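Rhodopsin (Todarodes pacificus, PDB 2Z73) absorbs light through bound retinal and activates Gq-type G-protein signalling to phospholipase C in squid vision at low light intensity. Local coordinates at residues A[53-65]-A[319-331]. Residues are numbered along the deposited sequence; the frame is centred on the assembly and turned at random.
With PLM (palmitic acid), chain E; BOG (octyl beta-D-glucopyranoside), chain C.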
# COMPACT_ATOMS: atom_id res chain seq x y z
N GLY A 53 4.94 -2.62 12.05
CA GLY A 53 6.03 -2.31 12.96
C GLY A 53 7.11 -3.37 12.80
O GLY A 53 8.30 -3.06 12.73
N ILE A 54 6.68 -4.62 12.74
CA ILE A 54 7.61 -5.72 12.59
C ILE A 54 8.46 -5.60 11.34
O ILE A 54 9.67 -5.83 11.39
CB ILE A 54 6.87 -7.06 12.54
CG1 ILE A 54 6.07 -7.25 13.83
CG2 ILE A 54 7.86 -8.19 12.34
CD1 ILE A 54 5.40 -8.60 13.94
N VAL A 55 7.85 -5.26 10.21
CA VAL A 55 8.62 -5.13 8.99
C VAL A 55 9.62 -3.99 9.15
O VAL A 55 10.81 -4.16 8.86
CB VAL A 55 7.71 -4.92 7.72
CG1 VAL A 55 6.46 -4.16 8.08
CG2 VAL A 55 8.48 -4.20 6.62
N ILE A 56 9.17 -2.86 9.66
CA ILE A 56 10.08 -1.74 9.87
C ILE A 56 11.21 -2.13 10.83
O ILE A 56 12.38 -1.82 10.58
CB ILE A 56 9.37 -0.52 10.46
CG1 ILE A 56 8.33 0.02 9.47
CG2 ILE A 56 10.41 0.56 10.80
CD1 ILE A 56 7.59 1.24 9.98
N TYR A 57 10.87 -2.79 11.93
CA TYR A 57 11.86 -3.21 12.91
C TYR A 57 12.85 -4.17 12.28
O TYR A 57 14.04 -3.89 12.23
CB TYR A 57 11.17 -3.88 14.12
CG TYR A 57 12.12 -4.41 15.18
CD1 TYR A 57 12.29 -5.78 15.37
CD2 TYR A 57 12.84 -3.54 16.00
CE1 TYR A 57 13.15 -6.27 16.33
CE2 TYR A 57 13.71 -4.02 16.96
CZ TYR A 57 13.86 -5.38 17.13
OH TYR A 57 14.72 -5.88 18.08
N LEU A 58 12.34 -5.30 11.78
CA LEU A 58 13.18 -6.31 11.14
C LEU A 58 14.00 -5.80 9.94
O LEU A 58 15.19 -6.08 9.85
CB LEU A 58 12.33 -7.51 10.71
CG LEU A 58 12.39 -8.76 11.59
CD1 LEU A 58 12.58 -8.39 13.05
CD2 LEU A 58 11.13 -9.58 11.40
N PHE A 59 13.38 -5.04 9.04
CA PHE A 59 14.12 -4.55 7.88
C PHE A 59 15.21 -3.54 8.19
O PHE A 59 16.26 -3.55 7.56
CB PHE A 59 13.16 -4.00 6.81
CG PHE A 59 12.70 -5.03 5.81
CD1 PHE A 59 11.70 -5.95 6.12
CD2 PHE A 59 13.29 -5.10 4.55
CE1 PHE A 59 11.30 -6.92 5.19
CE2 PHE A 59 12.89 -6.06 3.61
CZ PHE A 59 11.89 -6.97 3.94
N THR A 60 14.99 -2.66 9.17
CA THR A 60 16.03 -1.69 9.50
C THR A 60 17.14 -2.30 10.36
O THR A 60 18.24 -1.75 10.42
CB THR A 60 15.48 -0.47 10.29
OG1 THR A 60 14.64 -0.92 11.35
CG2 THR A 60 14.72 0.46 9.38
N LYS A 61 16.87 -3.43 11.00
CA LYS A 61 17.87 -4.03 11.86
C LYS A 61 18.54 -5.33 11.43
O LYS A 61 19.50 -5.77 12.06
CB LYS A 61 17.27 -4.21 13.26
CG LYS A 61 16.90 -2.88 13.91
CD LYS A 61 18.13 -1.96 13.98
CE LYS A 61 17.75 -0.56 14.41
NZ LYS A 61 18.93 0.35 14.45
N THR A 62 18.05 -5.95 10.36
CA THR A 62 18.66 -7.18 9.89
C THR A 62 19.70 -6.86 8.83
O THR A 62 19.47 -6.01 7.97
CB THR A 62 17.62 -8.14 9.32
OG1 THR A 62 16.68 -8.49 10.34
CG2 THR A 62 18.29 -9.40 8.81
N LYS A 63 20.84 -7.55 8.88
CA LYS A 63 21.93 -7.32 7.93
C LYS A 63 21.63 -7.83 6.53
O LYS A 63 22.00 -7.20 5.54
CB LYS A 63 23.22 -7.97 8.44
CG LYS A 63 24.44 -7.70 7.55
CD LYS A 63 25.72 -8.33 8.08
CE LYS A 63 25.68 -9.85 8.03
NZ LYS A 63 26.96 -10.46 8.48
N SER A 64 20.96 -8.97 6.44
CA SER A 64 20.63 -9.55 5.15
C SER A 64 19.60 -8.72 4.39
O SER A 64 19.43 -8.89 3.18
CB SER A 64 20.13 -10.98 5.32
OG SER A 64 19.05 -11.04 6.23
N LEU A 65 18.91 -7.83 5.10
CA LEU A 65 17.90 -6.98 4.49
C LEU A 65 18.35 -5.52 4.37
O LEU A 65 17.52 -4.62 4.32
CB LEU A 65 16.61 -7.04 5.31
CG LEU A 65 16.11 -8.39 5.84
CD1 LEU A 65 14.79 -8.19 6.58
CD2 LEU A 65 15.93 -9.36 4.68
N HIS A 319 8.13 -14.18 1.62
CA HIS A 319 9.43 -13.53 1.60
C HIS A 319 10.44 -14.32 2.43
O HIS A 319 10.41 -14.26 3.66
CB HIS A 319 9.31 -12.11 2.12
CG HIS A 319 10.46 -11.24 1.74
ND1 HIS A 319 11.75 -11.51 2.14
CD2 HIS A 319 10.52 -10.12 0.99
CE1 HIS A 319 12.57 -10.59 1.64
NE2 HIS A 319 11.85 -9.74 0.94
N PRO A 320 11.35 -15.06 1.77
CA PRO A 320 12.38 -15.88 2.43
C PRO A 320 13.26 -15.19 3.47
O PRO A 320 13.20 -15.54 4.65
CB PRO A 320 13.19 -16.43 1.25
CG PRO A 320 13.07 -15.35 0.23
CD PRO A 320 11.60 -14.99 0.32
N LYS A 321 14.06 -14.21 3.06
CA LYS A 321 14.91 -13.53 4.03
C LYS A 321 14.09 -12.99 5.19
O LYS A 321 14.48 -13.14 6.34
CB LYS A 321 15.69 -12.38 3.37
CG LYS A 321 16.96 -12.83 2.66
CD LYS A 321 17.70 -11.66 2.03
CE LYS A 321 18.96 -12.12 1.33
NZ LYS A 321 19.69 -11.00 0.67
N PHE A 322 12.96 -12.38 4.88
CA PHE A 322 12.09 -11.82 5.91
C PHE A 322 11.56 -12.91 6.81
O PHE A 322 11.52 -12.76 8.03
CB PHE A 322 10.92 -11.08 5.27
CG PHE A 322 9.98 -10.46 6.26
CD1 PHE A 322 10.43 -9.51 7.17
CD2 PHE A 322 8.64 -10.82 6.27
CE1 PHE A 322 9.55 -8.93 8.07
CE2 PHE A 322 7.76 -10.24 7.18
CZ PHE A 322 8.21 -9.29 8.08
N ARG A 323 11.15 -14.03 6.22
CA ARG A 323 10.64 -15.14 7.00
C ARG A 323 11.74 -15.70 7.88
O ARG A 323 11.48 -16.21 8.97
CB ARG A 323 10.11 -16.24 6.07
CG ARG A 323 8.71 -15.98 5.53
CD ARG A 323 8.36 -16.94 4.42
NE ARG A 323 8.50 -18.35 4.80
CZ ARG A 323 7.66 -19.01 5.59
NH1 ARG A 323 6.58 -18.41 6.09
NH2 ARG A 323 7.88 -20.29 5.87
N GLU A 324 12.97 -15.61 7.40
CA GLU A 324 14.12 -16.10 8.14
C GLU A 324 14.17 -15.28 9.43
O GLU A 324 14.03 -15.81 10.54
CB GLU A 324 15.39 -15.88 7.31
CG GLU A 324 16.53 -16.84 7.57
CD GLU A 324 17.83 -16.36 6.93
OE1 GLU A 324 18.79 -17.15 6.84
OE2 GLU A 324 17.88 -15.17 6.54
N ALA A 325 14.35 -13.98 9.26
CA ALA A 325 14.42 -13.05 10.38
C ALA A 325 13.31 -13.26 11.40
O ALA A 325 13.55 -13.26 12.61
CB ALA A 325 14.37 -11.61 9.84
N ILE A 326 12.08 -13.44 10.95
CA ILE A 326 10.98 -13.65 11.89
C ILE A 326 11.26 -14.87 12.75
O ILE A 326 11.18 -14.81 13.97
CB ILE A 326 9.62 -13.82 11.15
CG1 ILE A 326 9.26 -12.53 10.41
CG2 ILE A 326 8.51 -14.11 12.16
CD1 ILE A 326 7.89 -12.55 9.79
N SER A 327 11.60 -15.98 12.10
CA SER A 327 11.88 -17.22 12.82
C SER A 327 12.95 -17.03 13.88
O SER A 327 12.96 -17.71 14.91
CB SER A 327 12.32 -18.31 11.83
OG SER A 327 13.60 -18.01 11.28
N GLN A 328 13.85 -16.08 13.62
CA GLN A 328 14.96 -15.77 14.52
C GLN A 328 14.63 -14.72 15.59
O GLN A 328 15.39 -14.56 16.53
CB GLN A 328 16.16 -15.28 13.72
CG GLN A 328 16.90 -16.35 12.93
CD GLN A 328 17.70 -15.79 11.77
OE1 GLN A 328 18.74 -16.32 11.41
NE2 GLN A 328 17.19 -14.72 11.16
N THR A 329 13.51 -14.01 15.46
CA THR A 329 13.19 -12.99 16.45
C THR A 329 11.78 -13.08 17.06
O THR A 329 11.61 -12.91 18.26
CB THR A 329 13.43 -11.57 15.87
OG1 THR A 329 12.34 -11.21 15.01
CG2 THR A 329 14.70 -11.56 15.05
N PHE A 330 10.77 -13.33 16.23
CA PHE A 330 9.40 -13.45 16.70
C PHE A 330 8.79 -14.73 16.13
O PHE A 330 7.66 -14.75 15.63
CB PHE A 330 8.58 -12.23 16.24
CG PHE A 330 9.10 -10.92 16.77
CD1 PHE A 330 9.01 -10.61 18.12
CD2 PHE A 330 9.72 -10.02 15.91
CE1 PHE A 330 9.53 -9.42 18.62
CE2 PHE A 330 10.24 -8.82 16.40
CZ PHE A 330 10.15 -8.52 17.76
N PRO A 331 9.54 -15.84 16.23
CA PRO A 331 9.12 -17.15 15.73
C PRO A 331 7.67 -17.57 15.91
O PRO A 331 7.15 -18.33 15.10
CB PRO A 331 10.10 -18.11 16.42
CG PRO A 331 10.45 -17.40 17.68
CD PRO A 331 10.66 -16.00 17.17
C1 PLM E . 16.41 2.96 14.98
O2 PLM E . 16.59 2.64 16.15
C2 PLM E . 15.35 2.21 14.16
C3 PLM E . 14.22 3.10 13.65
C4 PLM E . 12.87 2.59 14.14
C5 PLM E . 11.73 3.27 13.43
C6 PLM E . 10.42 2.74 13.96
C7 PLM E . 9.30 3.73 13.69
C8 PLM E . 7.95 3.23 14.22
C9 PLM E . 6.77 3.97 13.57
CA PLM E . 6.33 5.17 14.39
CB PLM E . 5.68 6.20 13.49
CC PLM E . 4.87 7.20 14.30
CD PLM E . 4.23 8.23 13.39
CE PLM E . 2.78 8.43 13.76
CF PLM E . 2.48 9.85 14.21
CG PLM E . 1.01 10.02 14.57
C1 BOG C . 17.91 -7.87 -3.03
O1 BOG C . 16.76 -7.47 -3.65
C2 BOG C . 17.70 -9.36 -2.97
O2 BOG C . 16.51 -9.75 -2.19
C3 BOG C . 18.94 -9.79 -2.33
O3 BOG C . 18.76 -11.16 -2.29
C4 BOG C . 20.18 -9.34 -3.20
O4 BOG C . 21.37 -9.76 -2.60
C5 BOG C . 20.34 -7.88 -3.24
O5 BOG C . 19.12 -7.48 -3.85
C6 BOG C . 21.58 -7.43 -4.12
O6 BOG C . 21.68 -5.90 -4.10
C1' BOG C . 16.48 -6.31 -2.91
C2' BOG C . 15.49 -5.69 -3.76
C3' BOG C . 14.34 -5.53 -2.81
C4' BOG C . 13.25 -5.79 -3.68
C5' BOG C . 12.07 -5.31 -2.92
C6' BOG C . 11.04 -6.15 -3.45
C7' BOG C . 9.89 -5.73 -2.63
C8' BOG C . 9.09 -6.92 -2.66
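Leu58 drops as a knob into a hole formed by Phe322, Ala325, Ile326 and Thr329. Its two methyls part over helix 320-329. Leu58 CD2 lies 3.6 Å from Ile326 CG1 and also touches the Phe322 ring, while Leu58 CD1 touches Thr329 OG1 and Phe330 CE2. CG rests on the small CB of Ala325. The axes of 53-61 and 320-329 cross at 97°, nearly perpendicular, and the contact runs on past the end of helix 53-61 to Ser64 and Leu65.

Phe322 has CG anti to the backbone N (chi1 -180°), which places its ring against Val55, Leu58 and Phe59 of helix 53-61. There Phe322 CD1 meets Phe59 CE1 at 3.4 Å, the two ring planes inclined by 34°. Phe59 also turns an edge to the face of His319, with Phe59 CZ 4.1 Å from His319 NE2. Through its other ring nitrogen, His319 ND1 accepts from Phe322 N at 3.1 Å, so His319 is the N-cap of helix 320-329. Leu65 CD1 covers one face of Phe59, and Leu65 CD2 packs against Lys321 CB. At the far end, Tyr57 CD1 meets the edge of the Phe330 ring, 3.8 Å from Phe330 CE2.

Lys321 is extended beyond CG, which takes Lys321 NZ along Ser64 to a weak hydrogen bond with Ser64 O, 3.3 Å long. A second weak bond runs from Lys321 NZ to O3 of the bound octyl glucoside. A leucine here would probably leave Ser64 O without its lysine partner and remove the positive charge that faces Asp347 and Glu351 at long range.

The contact joins the cytoplasmic end of transmembrane helix 1 to the amphipathic helix 8 of rhodopsin-family receptors. Its chemistry implies an anchor that is mainly apolar and aromatic, with weak polar bonding at the cytoplasmic loop.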